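Local atomic coordinates of cytochrome P450 RhF (Acinetobacter radioresistens, PDB entry 6RO8), a protein that probably oxidises organic substrates as a heme-thiolate monooxygenase, this chain being the heme domain of a longer self-sufficient P450 with reductase modules. Residues 121-126 / 376-381; 32-37 / 414-419; 142-147 / 173-178. All blocks are in the same frame, centred on the assembly; numbering follows the deposited sequence.

Interaction 1: residues 121-126 / 376-381. With HEM (protoporphyrin IX containing Fe), chain B.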
loop_
_atom_site.group_PDB
_atom_site.type_symbol
_atom_site.label_atom_id
_atom_site.label_comp_id
_atom_site.label_asym_id
_atom_site.label_seq_id
_atom_site.Cartn_x
_atom_site.Cartn_y
_atom_site.Cartn_z
ATOM N N HIS A 121 3.674 21.677 -8.019
ATOM C CA HIS A 121 3.961 20.707 -9.080
ATOM C C HIS A 121 3.438 19.341 -8.686
ATOM O O HIS A 121 2.945 18.568 -9.517
ATOM C CB HIS A 121 5.452 20.609 -9.417
ATOM C CG HIS A 121 6.089 21.888 -9.882
ATOM N ND1 HIS A 121 5.393 23.066 -10.068
ATOM C CD2 HIS A 121 7.372 22.144 -10.250
ATOM C CE1 HIS A 121 6.238 24.005 -10.464
ATOM N NE2 HIS A 121 7.435 23.465 -10.612
ATOM N N MET A 122 3.531 19.056 -7.394
ATOM C CA MET A 122 2.751 17.998 -6.779
ATOM C C MET A 122 1.251 18.309 -6.839
ATOM O O MET A 122 0.471 17.533 -7.401
ATOM C CB MET A 122 3.269 17.810 -5.352
ATOM C CG MET A 122 2.387 17.199 -4.327
ATOM S SD MET A 122 1.375 15.779 -4.735
ATOM C CE MET A 122 0.042 16.088 -3.596
ATOM N N GLU A 123 0.831 19.468 -6.322
ATOM C CA GLU A 123 -0.597 19.794 -6.324
ATOM C C GLU A 123 -1.123 20.165 -7.711
ATOM O O GLU A 123 -2.229 19.766 -8.071
ATOM C CB GLU A 123 -0.899 20.932 -5.353
ATOM C CG GLU A 123 -1.070 20.522 -3.898
ATOM C CD GLU A 123 -2.096 19.424 -3.668
ATOM O OE1 GLU A 123 -2.882 19.112 -4.576
ATOM O OE2 GLU A 123 -2.123 18.869 -2.557
ATOM N N ARG A 124 -0.385 20.973 -8.475
ATOM C CA ARG A 124 -0.762 21.253 -9.860
ATOM C C ARG A 124 -1.035 19.964 -10.618
ATOM O O ARG A 124 -2.055 19.844 -11.301
ATOM C CB ARG A 124 0.336 22.038 -10.571
ATOM C CG ARG A 124 -0.124 23.298 -11.241
ATOM C CD ARG A 124 1.032 23.956 -11.949
ATOM N NE ARG A 124 1.871 24.730 -11.046
ATOM C CZ ARG A 124 3.158 24.996 -11.260
ATOM N NH1 ARG A 124 3.762 24.552 -12.358
ATOM N NH2 ARG A 124 3.843 25.728 -10.391
ATOM N N ARG A 125 -0.144 18.980 -10.493
ATOM C CA ARG A 125 -0.354 17.692 -11.148
ATOM C C ARG A 125 -1.545 16.952 -10.546
ATOM O O ARG A 125 -2.385 16.408 -11.271
ATOM C CB ARG A 125 0.915 16.850 -11.047
ATOM C CG ARG A 125 0.985 15.721 -12.041
ATOM C CD ARG A 125 2.318 15.017 -11.917
ATOM N NE ARG A 125 3.428 15.868 -12.330
ATOM C CZ ARG A 125 4.703 15.621 -12.042
ATOM N NH1 ARG A 125 5.025 14.547 -11.335
ATOM N NH2 ARG A 125 5.658 16.444 -12.471
ATOM N N ARG A 126 -1.638 16.917 -9.214
ATOM C CA ARG A 126 -2.796 16.303 -8.580
ATOM C C ARG A 126 -4.068 17.060 -8.935
ATOM O O ARG A 126 -5.011 16.483 -9.491
ATOM C CB ARG A 126 -2.610 16.247 -7.060
ATOM C CG ARG A 126 -3.826 15.658 -6.352
ATOM C CD ARG A 126 -3.572 15.333 -4.890
ATOM N NE ARG A 126 -4.755 14.702 -4.297
ATOM C CZ ARG A 126 -4.741 13.848 -3.271
ATOM N NH1 ARG A 126 -3.592 13.506 -2.694
ATOM N NH2 ARG A 126 -5.885 13.338 -2.817
ATOM N N TYR A 376 -2.202 11.289 5.241
ATOM C CA TYR A 376 -2.928 12.458 5.707
ATOM C C TYR A 376 -2.366 13.667 4.969
ATOM O O TYR A 376 -1.155 13.749 4.732
ATOM C CB TYR A 376 -2.792 12.617 7.230
ATOM C CG TYR A 376 -3.514 13.801 7.831
ATOM C CD1 TYR A 376 -4.840 13.700 8.232
ATOM C CD2 TYR A 376 -2.862 15.015 8.024
ATOM C CE1 TYR A 376 -5.509 14.780 8.802
ATOM C CE2 TYR A 376 -3.526 16.110 8.592
ATOM C CZ TYR A 376 -4.854 15.987 8.979
ATOM O OH TYR A 376 -5.526 17.064 9.549
ATOM N N GLY A 377 -3.251 14.583 4.580
ATOM C CA GLY A 377 -2.816 15.821 3.962
ATOM C C GLY A 377 -2.543 15.764 2.471
ATOM O O GLY A 377 -3.328 15.210 1.699
ATOM N N ALA A 378 -1.403 16.325 2.064
ATOM C CA ALA A 378 -1.186 16.661 0.660
ATOM C C ALA A 378 -1.205 15.424 -0.222
ATOM O O ALA A 378 -1.852 15.427 -1.278
ATOM C CB ALA A 378 0.135 17.421 0.500
ATOM N N HIS A 379 -0.524 14.353 0.207
ATOM C CA HIS A 379 -0.365 13.139 -0.582
ATOM C C HIS A 379 -1.371 12.056 -0.205
ATOM O O HIS A 379 -1.234 10.911 -0.661
ATOM C CB HIS A 379 1.055 12.592 -0.439
ATOM C CG HIS A 379 2.105 13.434 -1.100
ATOM N ND1 HIS A 379 2.500 13.251 -2.408
ATOM C CD2 HIS A 379 2.846 14.465 -0.627
ATOM C CE1 HIS A 379 3.436 14.130 -2.710
ATOM N NE2 HIS A 379 3.658 14.882 -1.650
ATOM N N GLN A 380 -2.384 12.390 0.592
ATOM C CA GLN A 380 -3.352 11.387 1.020
ATOM C C GLN A 380 -3.917 10.616 -0.166
ATOM O O GLN A 380 -4.251 11.191 -1.203
ATOM C CB GLN A 380 -4.496 12.018 1.792
ATOM C CG GLN A 380 -5.349 10.948 2.423
ATOM C CD GLN A 380 -6.689 11.450 2.836
ATOM O OE1 GLN A 380 -7.513 11.826 1.998
ATOM N NE2 GLN A 380 -6.938 11.436 4.140
ATOM N N CYS A 381 -4.023 9.302 0.016
ATOM C CA CYS A 381 -4.239 8.372 -1.079
ATOM C C CYS A 381 -5.422 8.776 -1.959
ATOM O O CYS A 381 -6.548 8.947 -1.480
ATOM C CB CYS A 381 -4.473 6.986 -0.498
ATOM S SG CYS A 381 -5.036 5.920 -1.768
HETATM C CHA HEM B . -1.073 7.731 -2.022
HETATM C CHB HEM B . -2.105 3.793 0.645
HETATM C CHC HEM B . -4.945 2.018 -2.899
HETATM C CHD HEM B . -3.505 5.725 -5.690
HETATM C C1A HEM B . -1.081 6.821 -0.988
HETATM C C2A HEM B . -0.343 6.905 0.260
HETATM C C3A HEM B . -0.625 5.829 0.987
HETATM C C4A HEM B . -1.552 4.997 0.237
HETATM C CMA HEM B . -0.047 5.535 2.387
HETATM C CAA HEM B . 0.600 8.051 0.692
HETATM C CBA HEM B . -0.199 8.964 1.600
HETATM C CGA HEM B . 0.599 10.170 2.015
HETATM O O1A HEM B . 1.786 10.279 1.623
HETATM O O2A HEM B . 0.030 11.020 2.740
HETATM C C1B HEM B . -3.022 3.026 -0.035
HETATM C C2B HEM B . -3.743 1.892 0.511
HETATM C C3B HEM B . -4.522 1.387 -0.476
HETATM C C4B HEM B . -4.321 2.194 -1.673
HETATM C CMB HEM B . -3.586 1.404 1.977
HETATM C CAB HEM B . -5.514 0.201 -0.448
HETATM C CBB HEM B . -5.928 -0.433 0.649
HETATM C C1C HEM B . -4.807 2.865 -3.977
HETATM C C2C HEM B . -5.421 2.742 -5.287
HETATM C C3C HEM B . -5.005 3.788 -6.037
HETATM C C4C HEM B . -4.129 4.592 -5.234
HETATM C CMC HEM B . -6.379 1.597 -5.685
HETATM C CAC HEM B . -5.317 4.199 -7.503
HETATM C CBC HEM B . -6.095 3.472 -8.307
HETATM C C1D HEM B . -2.707 6.577 -4.967
HETATM C C2D HEM B . -2.087 7.781 -5.469
HETATM C C3D HEM B . -1.426 8.344 -4.464
HETATM C C4D HEM B . -1.597 7.515 -3.276
HETATM C CMD HEM B . -2.163 8.328 -6.910
HETATM C CAD HEM B . -0.598 9.643 -4.589
HETATM C CBD HEM B . -1.440 10.888 -4.348
HETATM C CGD HEM B . -0.525 12.047 -4.023
HETATM O O1D HEM B . 0.708 11.845 -4.017
HETATM O O2D HEM B . -1.012 13.174 -3.758
HETATM N NA HEM B . -1.791 5.639 -0.968
HETATM N NB HEM B . -3.398 3.177 -1.362
HETATM N NC HEM B . -4.025 4.006 -3.992
HETATM N ND HEM B . -2.390 6.448 -3.623
HETATM FE FE HEM B . -2.927 4.805 -2.509
HETATM O O HOH W 1 -0.997 3.831 -3.299
#
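Met122 lies over the His379 ring, its CE methyl almost above the ring centroid (4.0 Å, 12° off the normal) in a CH-pi contact, while SD comes in obliquely at 3.8 Å from the same centroid. The bend at chi2 (42°) folds the methionine chain back across that face. The imidazole's edge serves another partner: ND1 donates to O1D of the heme at 2.8 Å, so the ring is held at its rim by a propionate and covered on one face by the CE methyl, with the sulfur oblique to it. This is the Cys-ligand loop of the P450 fold, with its FGxGxHxCxG sequence, meeting the helix that probably corresponds to helix C. Past the histidine, Cys381 places SG 2.5 Å from the heme iron, and a water takes the other axial site. Arg126 reaches the loop as an extended chain from CG to NE. Its NH1 donates to Gln380 O at 2.8 Å and to O2D of the heme at 2.8 Å, both near the guanidinium edge, with a weaker bond from NH2 to Gln380 O. Its charge probably eases that of the carboxylate, and the heme is hydrogen-bonded to Arg322 as well.

Interaction 2: residues 32-37 / 414-419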
loop_
_atom_site.group_PDB
_atom_site.type_symbol
_atom_site.label_atom_id
_atom_site.label_comp_id
_atom_site.label_asym_id
_atom_site.label_seq_id
_atom_site.Cartn_x
_atom_site.Cartn_y
_atom_site.Cartn_z
ATOM N N ASP A 32 15.613 -3.449 13.486
ATOM C CA ASP A 32 15.616 -3.976 12.126
ATOM C C ASP A 32 14.204 -4.405 11.735
ATOM O O ASP A 32 13.651 -5.355 12.307
ATOM C CB ASP A 32 16.588 -5.149 12.008
ATOM C CG ASP A 32 16.827 -5.567 10.573
ATOM O OD1 ASP A 32 16.151 -5.040 9.663
ATOM O OD2 ASP A 32 17.709 -6.418 10.348
ATOM N N MET A 33 13.645 -3.733 10.728
ATOM C CA MET A 33 12.310 -4.091 10.258
ATOM C C MET A 33 12.258 -5.485 9.629
ATOM O O MET A 33 11.176 -6.075 9.550
ATOM C CB MET A 33 11.801 -3.037 9.282
ATOM C CG MET A 33 11.373 -1.790 10.000
ATOM S SD MET A 33 10.908 -0.478 8.864
ATOM C CE MET A 33 10.048 0.682 9.934
ATOM N N PHE A 34 13.388 -6.048 9.216
ATOM C CA PHE A 34 13.369 -7.392 8.661
ATOM C C PHE A 34 13.579 -8.467 9.721
ATOM O O PHE A 34 13.562 -9.658 9.395
ATOM C CB PHE A 34 14.403 -7.498 7.539
ATOM C CG PHE A 34 14.105 -6.596 6.378
ATOM C CD1 PHE A 34 13.220 -6.990 5.393
ATOM C CD2 PHE A 34 14.692 -5.335 6.288
ATOM C CE1 PHE A 34 12.919 -6.139 4.323
ATOM C CE2 PHE A 34 14.396 -4.484 5.221
ATOM C CZ PHE A 34 13.506 -4.883 4.241
ATOM N N ALA A 35 13.729 -8.084 10.983
ATOM C CA ALA A 35 13.812 -9.073 12.037
ATOM C C ALA A 35 12.415 -9.606 12.363
ATOM O O ALA A 35 11.397 -9.070 11.920
ATOM C CB ALA A 35 14.478 -8.474 13.271
ATOM N N VAL A 36 12.386 -10.681 13.157
ATOM C CA VAL A 36 11.140 -11.407 13.365
ATOM C C VAL A 36 10.018 -10.557 13.985
ATOM O O VAL A 36 8.891 -10.664 13.525
ATOM C CB VAL A 36 11.412 -12.690 14.225
ATOM C CG1 VAL A 36 10.095 -13.358 14.596
ATOM C CG2 VAL A 36 12.322 -13.645 13.473
ATOM N N PRO A 37 10.297 -9.759 15.025
ATOM C CA PRO A 37 9.153 -9.064 15.673
ATOM C C PRO A 37 8.399 -8.147 14.740
ATOM O O PRO A 37 7.172 -8.279 14.639
ATOM C CB PRO A 37 9.815 -8.302 16.827
ATOM C CG PRO A 37 11.123 -8.999 17.032
ATOM C CD PRO A 37 11.561 -9.464 15.695
ATOM N N TYR A 414 4.538 -13.713 5.150
ATOM C CA TYR A 414 4.508 -12.345 4.640
ATOM C C TYR A 414 5.779 -12.070 3.861
ATOM O O TYR A 414 6.885 -12.343 4.345
ATOM C CB TYR A 414 4.343 -11.309 5.771
ATOM C CG TYR A 414 3.092 -11.554 6.581
ATOM C CD1 TYR A 414 3.101 -12.454 7.645
ATOM C CD2 TYR A 414 1.895 -10.930 6.260
ATOM C CE1 TYR A 414 1.970 -12.713 8.376
ATOM C CE2 TYR A 414 0.744 -11.187 6.992
ATOM C CZ TYR A 414 0.787 -12.084 8.051
ATOM O OH TYR A 414 -0.342 -12.363 8.790
ATOM N N LEU A 415 5.616 -11.533 2.656
ATOM C CA LEU A 415 6.748 -11.010 1.895
ATOM C C LEU A 415 7.519 -9.993 2.729
ATOM O O LEU A 415 6.971 -8.969 3.151
ATOM C CB LEU A 415 6.256 -10.362 0.599
ATOM C CG LEU A 415 7.372 -10.069 -0.405
ATOM C CD1 LEU A 415 7.938 -11.377 -1.001
ATOM C CD2 LEU A 415 6.873 -9.120 -1.490
ATOM N N ALA A 416 8.788 -10.281 2.985
ATOM C CA ALA A 416 9.556 -9.456 3.913
ATOM C C ALA A 416 9.873 -8.119 3.259
ATOM O O ALA A 416 10.616 -8.055 2.278
ATOM C CB ALA A 416 10.825 -10.175 4.343
ATOM N N ASN A 417 9.281 -7.053 3.786
ATOM C CA ASN A 417 9.538 -5.705 3.310
ATOM C C ASN A 417 9.153 -4.771 4.454
ATOM O O ASN A 417 8.699 -5.217 5.506
ATOM C CB ASN A 417 8.782 -5.428 1.999
ATOM C CG ASN A 417 7.294 -5.182 2.220
ATOM O OD1 ASN A 417 6.833 -4.031 2.222
ATOM N ND2 ASN A 417 6.544 -6.249 2.425
ATOM N N THR A 418 9.359 -3.475 4.261
ATOM C CA THR A 418 9.166 -2.533 5.358
ATOM C C THR A 418 7.786 -1.907 5.401
ATOM O O THR A 418 7.364 -1.481 6.477
ATOM C CB THR A 418 10.196 -1.388 5.278
ATOM O OG1 THR A 418 9.922 -0.582 4.114
ATOM C CG2 THR A 418 11.598 -1.941 5.254
ATOM N N SER A 419 7.086 -1.844 4.272
ATOM C CA SER A 419 5.974 -0.922 4.103
ATOM C C SER A 419 4.642 -1.591 3.785
ATOM O O SER A 419 3.592 -1.076 4.187
ATOM C CB SER A 419 6.307 0.076 2.992
ATOM O OG SER A 419 7.299 0.972 3.472
#
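Phe34 leans on the backbone of Ala416 and Asn417 and reaches Thr418 with the far end of its ring. Its CB does not point at residues 414-419, but the end of the side chain comes nearer: the turn at chi1 (-63°), which sets CG opposite the carbonyl carbon and beside the backbone N, carries the ring across to them. Along one side of the ring, CD1 meets the methyl CB of Ala416 at 4.1 Å. Next comes CE1, which touches the chain itself: Ala416 O lies near the ring plane, 3.6 Å from CE1, and Asn417 CA approaches more obliquely. At the tip, CZ is 3.6 Å from Thr418 CG2; this methyl approaches obliquely, nearest CZ and CE2. Met33 works beside it, its chain extended beyond CG, with SD 3.8 Å from Thr418 CB and the two side chains crossing at about a right angle.

Both partners are bent locally. Asp32 OD1 accepts from Phe34 N at 3.0 Å, an Asx turn inside the type I turn that runs from Asp32 to Ala35, where the helix N-cap stands; its OD2 pairs with Arg204. Asn417 OD1 forms a second Asx turn with Ser419 N at 3.0 Å and also accepts from Phe420 N, while its ND2 donates to Leu415 O. Gln39 NE2 bonds to both Met33 O and Asn417 O, and Tyr38 OH to Thr418 O. A turn near the N-terminus thus packs on the loop between strands 406-407 and 427-429, next to Phe420, which lines the bound histidine's pocket. Between the two segments the contact is carbon and sulfur packing of van der Waals type, with the Asx turns satisfying polar groups of Asp32 and Asn417.

Interaction 3: residues 142-147 / 173-178; sequences HFVREL and LMVALH
Phe143 slides its ring between Leu147 of its own helix and His178 of the other, Leu147 CG lying over one face and His178 over the opposite one. The two rings form a face-to-face stack, centroids 4.5 Å apart and planes tilted by 22°. With CG set opposite the backbone N (chi1 176°), the phenylalanine reaches far enough for its CE2 edge to enter the groove beside Val175, 4.0 Å from Val175 CA, and to meet His178 CB at 3.9 Å.

Val144 CG2 abuts Val175 CG2 at 3.6 Å, the two side chains crossing at about a right angle. Farther along, Leu147 CD1 is the bump that fits the hollow between Val175 CG2 at 4.0 Å and Met174 CB at 4.1 Å. The axes of the two segments approach to 10.5 Å and run roughly antiparallel (149°).

The pair probably corresponds to helices D and E of the P450 core bundle. Helix 384-401 packs against both through Met389 and Ile393 on Val144 and Glu390 on Val175, helix 187-202 meets Met174 through Met187, and His140 adds a further ring against His178.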
loop_
_atom_site.group_PDB
_atom_site.type_symbol
_atom_site.label_atom_id
_atom_site.label_comp_id
_atom_site.label_asym_id
_atom_site.label_seq_id
_atom_site.Cartn_x
_atom_site.Cartn_y
_atom_site.Cartn_z
ATOM N N HIS A 142 -19.946 -1.317 -10.104
ATOM C CA HIS A 142 -20.697 -2.343 -10.821
ATOM C C HIS A 142 -19.761 -3.411 -11.357
ATOM O O HIS A 142 -20.047 -4.611 -11.272
ATOM C CB HIS A 142 -21.490 -1.720 -11.976
ATOM C CG HIS A 142 -22.280 -2.713 -12.784
ATOM N ND1 HIS A 142 -22.546 -3.997 -12.348
ATOM C CD2 HIS A 142 -22.862 -2.607 -14.002
ATOM C CE1 HIS A 142 -23.256 -4.635 -13.261
ATOM N NE2 HIS A 142 -23.462 -3.814 -14.275
ATOM N N PHE A 143 -18.626 -2.979 -11.917
ATOM C CA PHE A 143 -17.693 -3.908 -12.544
ATOM C C PHE A 143 -17.055 -4.818 -11.507
ATOM O O PHE A 143 -16.935 -6.033 -11.725
ATOM C CB PHE A 143 -16.646 -3.103 -13.311
ATOM C CG PHE A 143 -15.566 -3.916 -13.936
ATOM C CD1 PHE A 143 -15.802 -4.660 -15.064
ATOM C CD2 PHE A 143 -14.286 -3.895 -13.416
ATOM C CE1 PHE A 143 -14.781 -5.391 -15.648
ATOM C CE2 PHE A 143 -13.268 -4.622 -13.996
ATOM C CZ PHE A 143 -13.513 -5.371 -15.102
ATOM N N VAL A 144 -16.646 -4.247 -10.368
ATOM C CA VAL A 144 -16.139 -5.051 -9.265
ATOM C C VAL A 144 -17.166 -6.095 -8.851
ATOM O O VAL A 144 -16.829 -7.265 -8.632
ATOM C CB VAL A 144 -15.736 -4.154 -8.076
ATOM C CG1 VAL A 144 -15.109 -4.988 -6.989
ATOM C CG2 VAL A 144 -14.732 -3.095 -8.518
ATOM N N ARG A 145 -18.438 -5.706 -8.754
ATOM C CA ARG A 145 -19.431 -6.652 -8.253
ATOM C C ARG A 145 -19.649 -7.810 -9.215
ATOM O O ARG A 145 -19.853 -8.948 -8.778
ATOM C CB ARG A 145 -20.745 -5.949 -7.964
ATOM C CG ARG A 145 -21.528 -6.641 -6.868
ATOM C CD ARG A 145 -22.019 -5.615 -5.876
ATOM N NE ARG A 145 -22.370 -4.352 -6.519
ATOM C CZ ARG A 145 -22.542 -3.199 -5.878
ATOM N NH1 ARG A 145 -22.383 -3.137 -4.558
ATOM N NH2 ARG A 145 -22.870 -2.104 -6.559
ATOM N N GLU A 146 -19.617 -7.551 -10.522
ATOM C CA GLU A 146 -19.714 -8.650 -11.479
ATOM C C GLU A 146 -18.545 -9.610 -11.318
ATOM O O GLU A 146 -18.725 -10.833 -11.339
ATOM C CB GLU A 146 -19.761 -8.111 -12.908
ATOM C CG GLU A 146 -21.069 -7.459 -13.307
ATOM C CD GLU A 146 -22.210 -8.452 -13.455
ATOM O OE1 GLU A 146 -22.173 -9.284 -14.398
ATOM O OE2 GLU A 146 -23.152 -8.395 -12.632
ATOM N N LEU A 147 -17.336 -9.072 -11.135
ATOM C CA LEU A 147 -16.158 -9.923 -11.036
ATOM C C LEU A 147 -16.249 -10.837 -9.823
ATOM O O LEU A 147 -16.016 -12.048 -9.921
ATOM C CB LEU A 147 -14.888 -9.062 -10.970
ATOM C CG LEU A 147 -14.452 -8.387 -12.271
ATOM C CD1 LEU A 147 -13.115 -7.702 -12.083
ATOM C CD2 LEU A 147 -14.378 -9.414 -13.390
ATOM N N LEU A 173 -6.299 -6.447 -9.439
ATOM C CA LEU A 173 -5.488 -6.237 -10.633
ATOM C C LEU A 173 -6.361 -5.876 -11.831
ATOM O O LEU A 173 -6.150 -4.845 -12.478
ATOM C CB LEU A 173 -4.664 -7.485 -10.931
ATOM C CG LEU A 173 -3.830 -7.378 -12.217
ATOM C CD1 LEU A 173 -2.922 -6.146 -12.158
ATOM C CD2 LEU A 173 -2.996 -8.638 -12.481
ATOM N N MET A 174 -7.362 -6.710 -12.128
ATOM C CA MET A 174 -8.240 -6.443 -13.261
ATOM C C MET A 174 -8.937 -5.095 -13.131
ATOM O O MET A 174 -9.024 -4.333 -14.101
ATOM C CB MET A 174 -9.275 -7.545 -13.380
ATOM C CG MET A 174 -8.859 -8.680 -14.240
ATOM S SD MET A 174 -10.121 -9.919 -13.996
ATOM C CE MET A 174 -9.403 -10.876 -12.664
ATOM N N VAL A 175 -9.470 -4.800 -11.950
ATOM C CA VAL A 175 -10.108 -3.509 -11.723
ATOM C C VAL A 175 -9.125 -2.381 -12.045
ATOM O O VAL A 175 -9.451 -1.433 -12.782
ATOM C CB VAL A 175 -10.637 -3.442 -10.276
ATOM C CG1 VAL A 175 -11.098 -2.050 -9.921
ATOM C CG2 VAL A 175 -11.778 -4.469 -10.092
ATOM N N ALA A 176 -7.884 -2.509 -11.552
ATOM C CA ALA A 176 -6.869 -1.483 -11.788
ATOM C C ALA A 176 -6.635 -1.258 -13.279
ATOM O O ALA A 176 -6.757 -0.131 -13.778
ATOM C CB ALA A 176 -5.563 -1.867 -11.091
ATOM N N LEU A 177 -6.261 -2.321 -13.998
ATOM C CA LEU A 177 -6.106 -2.230 -15.446
ATOM C C LEU A 177 -7.285 -1.507 -16.072
ATOM O O LEU A 177 -7.103 -0.618 -16.907
ATOM C CB LEU A 177 -5.968 -3.625 -16.048
ATOM C CG LEU A 177 -4.758 -4.382 -15.544
ATOM C CD1 LEU A 177 -4.815 -5.809 -16.054
ATOM C CD2 LEU A 177 -3.550 -3.671 -16.043
ATOM N N HIS A 178 -8.501 -1.850 -15.644
ATOM C CA HIS A 178 -9.694 -1.246 -16.231
ATOM C C HIS A 178 -9.835 0.217 -15.839
ATOM O O HIS A 178 -10.200 1.047 -16.675
ATOM C CB HIS A 178 -10.934 -2.038 -15.824
ATOM C CG HIS A 178 -12.148 -1.688 -16.615
ATOM N ND1 HIS A 178 -12.293 -2.030 -17.942
ATOM C CD2 HIS A 178 -13.273 -1.018 -16.271
ATOM C CE1 HIS A 178 -13.457 -1.585 -18.382
ATOM N NE2 HIS A 178 -14.074 -0.971 -17.387
#

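The three contacts are nested along the chain: interaction 2 closes the widest loop, interaction 1 lies within it, and interaction 3 lies within interaction 1. Their centres are well separated, 28 Å between interactions 1 and 2, 25 Å between 1 and 3 and 31 Å between 2 and 3, and none touches another. Interaction 2 lies across the chain's centre from both others. Helices 121-127 and 134-155 follow one another and supply one side each of interactions 1 and 3, while the loop of interaction 1 runs on into helix 384-401, which packs on interaction 3. The heme site and helical bundle are thereby adjacent parts of one fold, linked through that helix, with the chain's two terminal regions joined at interaction 2.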